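Local coordinates for protein H127A/Y244A mutant of alginate lyase AlyC3 in complex with dimannuronate (Psychromonas sp., PDB 7C8F) that is an engineered double mutant of a PL7 lyase that cleaves alginate, here with dimannuronate bound in its pocket, at residues Tyr17-His22 and Lys63-Val68; Phe86-Pro91 and Ile207-Lys212. All coordinates share one frame; numbering follows the deposited sequence.

Contact 1: Tyr17-His22 and Lys63-Val68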
loop_
_atom_site.group_PDB
_atom_site.type_symbol
_atom_site.label_atom_id
_atom_site.label_comp_id
_atom_site.label_asym_id
_atom_site.label_seq_id
_atom_site.Cartn_x
_atom_site.Cartn_y
_atom_site.Cartn_z
ATOM N N TYR B 17 22.302 3.499 -32.700
ATOM C CA TYR B 17 22.100 4.942 -32.690
ATOM C C TYR B 17 22.401 5.493 -31.308
ATOM O O TYR B 17 21.732 5.135 -30.331
ATOM C CB TYR B 17 20.693 5.303 -33.175
ATOM C CG TYR B 17 20.561 4.995 -34.650
ATOM C CD1 TYR B 17 20.262 3.714 -35.090
ATOM C CD2 TYR B 17 20.789 5.981 -35.608
ATOM C CE1 TYR B 17 20.171 3.420 -36.442
ATOM C CE2 TYR B 17 20.703 5.694 -36.960
ATOM C CZ TYR B 17 20.388 4.416 -37.369
ATOM O OH TYR B 17 20.300 4.122 -38.711
ATOM N N THR B 18 23.413 6.362 -31.231
ATOM C CA THR B 18 23.914 6.814 -29.940
ATOM C C THR B 18 22.832 7.488 -29.113
ATOM O O THR B 18 22.865 7.407 -27.882
ATOM C CB THR B 18 25.108 7.760 -30.110
ATOM O OG1 THR B 18 24.774 8.808 -31.026
ATOM C CG2 THR B 18 26.329 7.000 -30.617
ATOM N N GLN B 19 21.881 8.169 -29.760
ATOM C CA GLN B 19 20.889 8.925 -29.004
ATOM C C GLN B 19 19.930 8.014 -28.253
ATOM O O GLN B 19 19.297 8.470 -27.292
ATOM C CB GLN B 19 20.130 9.908 -29.901
ATOM C CG GLN B 19 19.294 9.279 -31.000
ATOM C CD GLN B 19 20.051 9.197 -32.320
ATOM O OE1 GLN B 19 21.200 8.751 -32.362
ATOM N NE2 GLN B 19 19.410 9.633 -33.401
ATOM N N PHE B 20 19.820 6.745 -28.656
ATOM C CA PHE B 20 18.970 5.776 -27.969
ATOM C C PHE B 20 19.740 4.751 -27.146
ATOM O O PHE B 20 19.124 3.995 -26.381
ATOM C CB PHE B 20 18.076 5.039 -28.972
ATOM C CG PHE B 20 17.292 5.963 -29.874
ATOM C CD1 PHE B 20 16.373 6.858 -29.342
ATOM C CD2 PHE B 20 17.481 5.946 -31.250
ATOM C CE1 PHE B 20 15.666 7.719 -30.162
ATOM C CE2 PHE B 20 16.777 6.806 -32.075
ATOM C CZ PHE B 20 15.862 7.692 -31.531
ATOM N N GLN B 21 21.064 4.716 -27.250
ATOM C CA GLN B 21 21.800 3.616 -26.644
ATOM C C GLN B 21 21.588 3.550 -25.139
ATOM O O GLN B 21 21.411 2.463 -24.582
ATOM C CB GLN B 21 23.281 3.707 -27.010
ATOM C CG GLN B 21 23.515 3.162 -28.413
ATOM C CD GLN B 21 24.851 3.540 -29.000
ATOM O OE1 GLN B 21 25.665 4.200 -28.359
ATOM N NE2 GLN B 21 25.081 3.125 -30.236
ATOM N N HIS B 22 21.605 4.692 -24.451
ATOM C CA HIS B 22 21.530 4.626 -22.999
ATOM C C HIS B 22 20.184 4.089 -22.525
ATOM O O HIS B 22 20.130 3.195 -21.674
ATOM C CB HIS B 22 21.850 5.971 -22.349
ATOM C CG HIS B 22 21.713 5.950 -20.860
ATOM N ND1 HIS B 22 20.621 6.480 -20.208
ATOM C CD2 HIS B 22 22.510 5.434 -19.896
ATOM C CE1 HIS B 22 20.761 6.309 -18.905
ATOM N NE2 HIS B 22 21.904 5.681 -18.688
ATOM N N LYS B 63 16.634 7.373 -42.460
ATOM C CA LYS B 63 16.652 8.741 -42.961
ATOM C C LYS B 63 16.378 9.751 -41.853
ATOM O O LYS B 63 17.104 10.741 -41.713
ATOM C CB LYS B 63 15.653 8.897 -44.109
ATOM C CG LYS B 63 15.715 10.251 -44.790
ATOM C CD LYS B 63 15.870 10.102 -46.292
ATOM C CE LYS B 63 15.898 11.459 -46.969
ATOM N NZ LYS B 63 14.669 12.240 -46.662
ATOM N N SER B 64 15.333 9.521 -41.053
ATOM C CA SER B 64 14.966 10.458 -39.998
ATOM C C SER B 64 15.665 10.173 -38.676
ATOM O O SER B 64 15.732 11.069 -37.825
ATOM C CB SER B 64 13.451 10.421 -39.763
ATOM O OG SER B 64 13.053 9.166 -39.220
ATOM N N GLU B 65 16.215 8.971 -38.508
ATOM C CA GLU B 65 16.765 8.490 -37.239
ATOM C C GLU B 65 15.729 8.453 -36.124
ATOM O O GLU B 65 16.089 8.509 -34.944
ATOM C CB GLU B 65 18.022 9.256 -36.800
ATOM C CG GLU B 65 19.154 9.199 -37.844
ATOM C CD GLU B 65 20.530 9.501 -37.270
ATOM O OE1 GLU B 65 20.655 9.705 -36.047
ATOM O OE2 GLU B 65 21.503 9.532 -38.055
ATOM N N ALA B 66 14.450 8.373 -36.467
ATOM C CA ALA B 66 13.433 8.196 -35.441
ATOM C C ALA B 66 13.376 6.735 -35.027
ATOM O O ALA B 66 13.489 5.828 -35.859
ATOM C CB ALA B 66 12.059 8.629 -35.957
ATOM N N LEU B 67 13.198 6.508 -33.727
ATOM C CA LEU B 67 12.902 5.177 -33.222
ATOM C C LEU B 67 11.420 4.910 -33.438
ATOM O O LEU B 67 10.564 5.640 -32.911
ATOM C CB LEU B 67 13.270 5.095 -31.742
ATOM C CG LEU B 67 13.015 3.757 -31.053
ATOM C CD1 LEU B 67 13.764 2.616 -31.766
ATOM C CD2 LEU B 67 13.420 3.839 -29.583
ATOM N N VAL B 68 11.106 3.884 -34.218
ATOM C CA VAL B 68 9.746 3.609 -34.667
ATOM C C VAL B 68 9.192 2.410 -33.916
ATOM O O VAL B 68 9.824 1.349 -33.876
ATOM C CB VAL B 68 9.700 3.360 -36.182
ATOM C CG1 VAL B 68 8.275 3.020 -36.617
ATOM C CG2 VAL B 68 10.252 4.575 -36.913
HETATM O O HOH W 1 16.707 10.673 -33.580
HETATM O O HOH W 2 23.024 9.279 -34.203
#
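Phe20 and Leu67 form the tightly packed part of this contact. CB of Leu67 sits over one face of the Phe20 ring, 3.9 Å from the ring centroid and displaced toward the rim, in a CH-pi contact, while CG of Gln19 covers the centre of the opposite face. The ring is thus clasped between its own neighbour in sequence and the incoming strand, and the backbone O of Glu65 meets its edge in plane, 3.4 Å from CE2 of Phe20.

The looser side is polar and watery. Gln19 bends at chi2 (-94°), which swings its amide across the Glu65 side chain; NE2 of Gln19 then donates a nearly straight bond of 2.9 Å to OE1 of Glu65, which accepts on its anti lone pair and lies in the amide plane. One water donates to both OE1 of Gln19 and OE1 of Glu65, and another lies between Gln19 NE2 and the Glu65 carbonyl. Tyr17 brings its ring edge to the carboxylate, CE2 lying 3.8 Å from CD of Glu65. Replacing Glu65 by alanine would probably leave the Gln19 amide without its direct acceptor and the Tyr17 edge without this neighbour.

Val60 of strand 58-60 touches Tyr17, Phe20 and Leu67 alike, and Leu67 pairs through its backbone with Phe255 of strand 250-264. Tyr17 and helix 18-25 thus lie against the sheet edge formed by strands 58-60 and 67-72.

Contact 2: Phe86-Pro91 and Ile207-Lys212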
loop_
_atom_site.group_PDB
_atom_site.type_symbol
_atom_site.label_atom_id
_atom_site.label_comp_id
_atom_site.label_asym_id
_atom_site.label_seq_id
_atom_site.Cartn_x
_atom_site.Cartn_y
_atom_site.Cartn_z
ATOM N N PHE B 86 11.328 2.137 -9.261
ATOM C CA PHE B 86 11.759 3.211 -8.384
ATOM C C PHE B 86 10.693 3.610 -7.375
ATOM O O PHE B 86 9.483 3.460 -7.599
ATOM C CB PHE B 86 12.218 4.451 -9.166
ATOM C CG PHE B 86 11.325 4.845 -10.331
ATOM C CD1 PHE B 86 10.141 5.547 -10.121
ATOM C CD2 PHE B 86 11.701 4.547 -11.629
ATOM C CE1 PHE B 86 9.335 5.926 -11.198
ATOM C CE2 PHE B 86 10.904 4.922 -12.714
ATOM C CZ PHE B 86 9.720 5.612 -12.496
ATOM N N ARG B 87 11.162 4.146 -6.258
ATOM C CA ARG B 87 10.274 4.821 -5.327
ATOM C C ARG B 87 9.885 6.181 -5.878
ATOM O O ARG B 87 10.687 6.864 -6.516
ATOM C CB ARG B 87 10.974 5.010 -3.987
ATOM C CG ARG B 87 11.152 3.688 -3.300
ATOM C CD ARG B 87 11.547 3.806 -1.871
ATOM N NE ARG B 87 10.632 4.582 -1.043
ATOM C CZ ARG B 87 10.598 4.410 0.267
ATOM N NH1 ARG B 87 11.393 3.490 0.806
ATOM N NH2 ARG B 87 9.802 5.125 1.033
ATOM N N THR B 88 8.646 6.581 -5.621
ATOM C CA THR B 88 8.126 7.840 -6.151
ATOM C C THR B 88 8.010 8.901 -5.070
ATOM O O THR B 88 7.617 10.042 -5.370
ATOM C CB THR B 88 6.740 7.624 -6.783
ATOM O OG1 THR B 88 5.778 7.341 -5.745
ATOM C CG2 THR B 88 6.773 6.473 -7.782
ATOM N N ASP B 89 8.341 8.557 -3.822
ATOM C CA ASP B 89 7.980 9.360 -2.663
ATOM C C ASP B 89 9.160 10.037 -1.986
ATOM O O ASP B 89 8.963 10.689 -0.957
ATOM C CB ASP B 89 7.206 8.504 -1.644
ATOM C CG ASP B 89 7.969 7.249 -1.194
ATOM O OD1 ASP B 89 8.779 6.675 -1.958
ATOM O OD2 ASP B 89 7.738 6.821 -0.034
ATOM N N LEU B 90 10.381 9.906 -2.527
ATOM C CA LEU B 90 11.508 10.392 -1.748
ATOM C C LEU B 90 12.049 11.699 -2.318
ATOM O O LEU B 90 12.050 11.896 -3.537
ATOM C CB LEU B 90 12.630 9.350 -1.709
ATOM C CG LEU B 90 12.223 8.018 -1.070
ATOM C CD1 LEU B 90 13.367 7.040 -1.185
ATOM C CD2 LEU B 90 11.820 8.203 0.391
ATOM N N PRO B 91 12.500 12.622 -1.462
ATOM C CA PRO B 91 12.905 13.944 -1.962
ATOM C C PRO B 91 14.220 13.932 -2.711
ATOM O O PRO B 91 14.462 14.834 -3.523
ATOM C CB PRO B 91 12.994 14.794 -0.686
ATOM C CG PRO B 91 13.306 13.797 0.396
ATOM C CD PRO B 91 12.590 12.520 0.006
ATOM N N ILE B 207 8.658 13.648 -18.304
ATOM C CA ILE B 207 7.922 13.119 -17.163
ATOM C C ILE B 207 8.911 12.914 -16.032
ATOM O O ILE B 207 9.866 12.138 -16.172
ATOM C CB ILE B 207 7.236 11.788 -17.501
ATOM C CG1 ILE B 207 6.294 11.939 -18.698
ATOM C CG2 ILE B 207 6.523 11.243 -16.248
ATOM C CD1 ILE B 207 5.817 10.622 -19.260
ATOM N N THR B 208 8.687 13.581 -14.901
ATOM C CA THR B 208 9.533 13.397 -13.727
ATOM C C THR B 208 8.696 12.845 -12.581
ATOM O O THR B 208 7.670 13.428 -12.215
ATOM C CB THR B 208 10.206 14.700 -13.293
ATOM O OG1 THR B 208 10.970 15.210 -14.390
ATOM C CG2 THR B 208 11.155 14.446 -12.103
ATOM N N VAL B 209 9.151 11.739 -12.000
ATOM C CA VAL B 209 8.479 11.093 -10.884
ATOM C C VAL B 209 9.442 11.067 -9.706
ATOM O O VAL B 209 10.605 10.687 -9.858
ATOM C CB VAL B 209 8.054 9.662 -11.263
ATOM C CG1 VAL B 209 7.177 9.061 -10.171
ATOM C CG2 VAL B 209 7.330 9.652 -12.611
ATOM N N GLY B 210 8.956 11.425 -8.539
ATOM C CA GLY B 210 9.785 11.469 -7.346
ATOM C C GLY B 210 9.325 12.595 -6.443
ATOM O O GLY B 210 8.541 13.459 -6.830
ATOM N N ASN B 211 9.783 12.546 -5.193
ATOM C CA ASN B 211 9.407 13.581 -4.218
ATOM C C ASN B 211 7.887 13.743 -4.098
ATOM O O ASN B 211 7.370 14.843 -3.906
ATOM C CB ASN B 211 10.084 14.919 -4.539
ATOM C CG ASN B 211 9.936 15.934 -3.417
ATOM O OD1 ASN B 211 9.982 15.585 -2.239
ATOM N ND2 ASN B 211 9.733 17.193 -3.784
ATOM N N LYS B 212 7.157 12.629 -4.196
ATOM C CA LYS B 212 5.686 12.630 -4.071
ATOM C C LYS B 212 4.998 13.461 -5.153
ATOM O O LYS B 212 3.865 13.931 -4.963
ATOM C CB LYS B 212 5.205 13.030 -2.670
ATOM C CG LYS B 212 5.607 12.016 -1.611
ATOM C CD LYS B 212 5.152 12.450 -0.233
ATOM C CE LYS B 212 5.514 11.372 0.780
ATOM N NZ LYS B 212 5.023 11.724 2.157
HETATM O O HOH W 3 8.881 13.685 -0.529
#
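Asn211, Val209 and Thr88 have the most surface buried where the loop 86-91 folds against the end of strand 203-210 and the tight hairpin turn into strand 213-218, made by Asn211 and Lys212 with left-handed backbone angles. Val209 supplies the apolar part: its CG1, anti to the backbone N (chi1 -172°), lies 3.5 Å from CG2 of Thr88, the two side chains running side by side in the same direction. Phe86 approaches Val209 roughly at a right angle.

The carbonyl O of Thr88 accepts from Lys212 N at 2.9 Å and also receives a CA-H...O contact from Gly210, where a CB would run into the preceding carbonyl O. Asn211 N makes a weak bond to Leu90 O. The Asn211 side chain packs against Pro91, OD1 lying 3.4 Å from CA of Pro91, and one water donates to both this oxygen and Asp89 O.

NE and NH2 of Arg87 donate to OD1 and OD2 of Asp89, and these residues form further salt bridges with Asp229 and Arg232 of the second subunit, respectively, placing the loop at the dimer interface. Within the chain, Val209 is hydrogen-bonded through its backbone to Tyr95 of strand 93-103, while Phe86 stacks on Tyr95 and meets Phe238 of strand 235-240.

In the fold
Both segments of contact 1 precede those of contact 2 in the sequence. Their centres lie about 27 Å apart and their nearest atoms about 12 Å, without touching. Both involve the seven-stranded antiparallel sheet: contact 1 through strand 67-72, next to the outermost strand 58-60, and contact 2 through strand 203-210, with strands 250-264 and 93-103 in between. This is one of the two large sheets of the beta-sandwich (jelly-roll) fold expected of a PL7 lyase in the concanavalin clan. Contact 1 joins an N-terminal helix to that sheet, whereas contact 2 joins a connecting loop to it beside the second subunit.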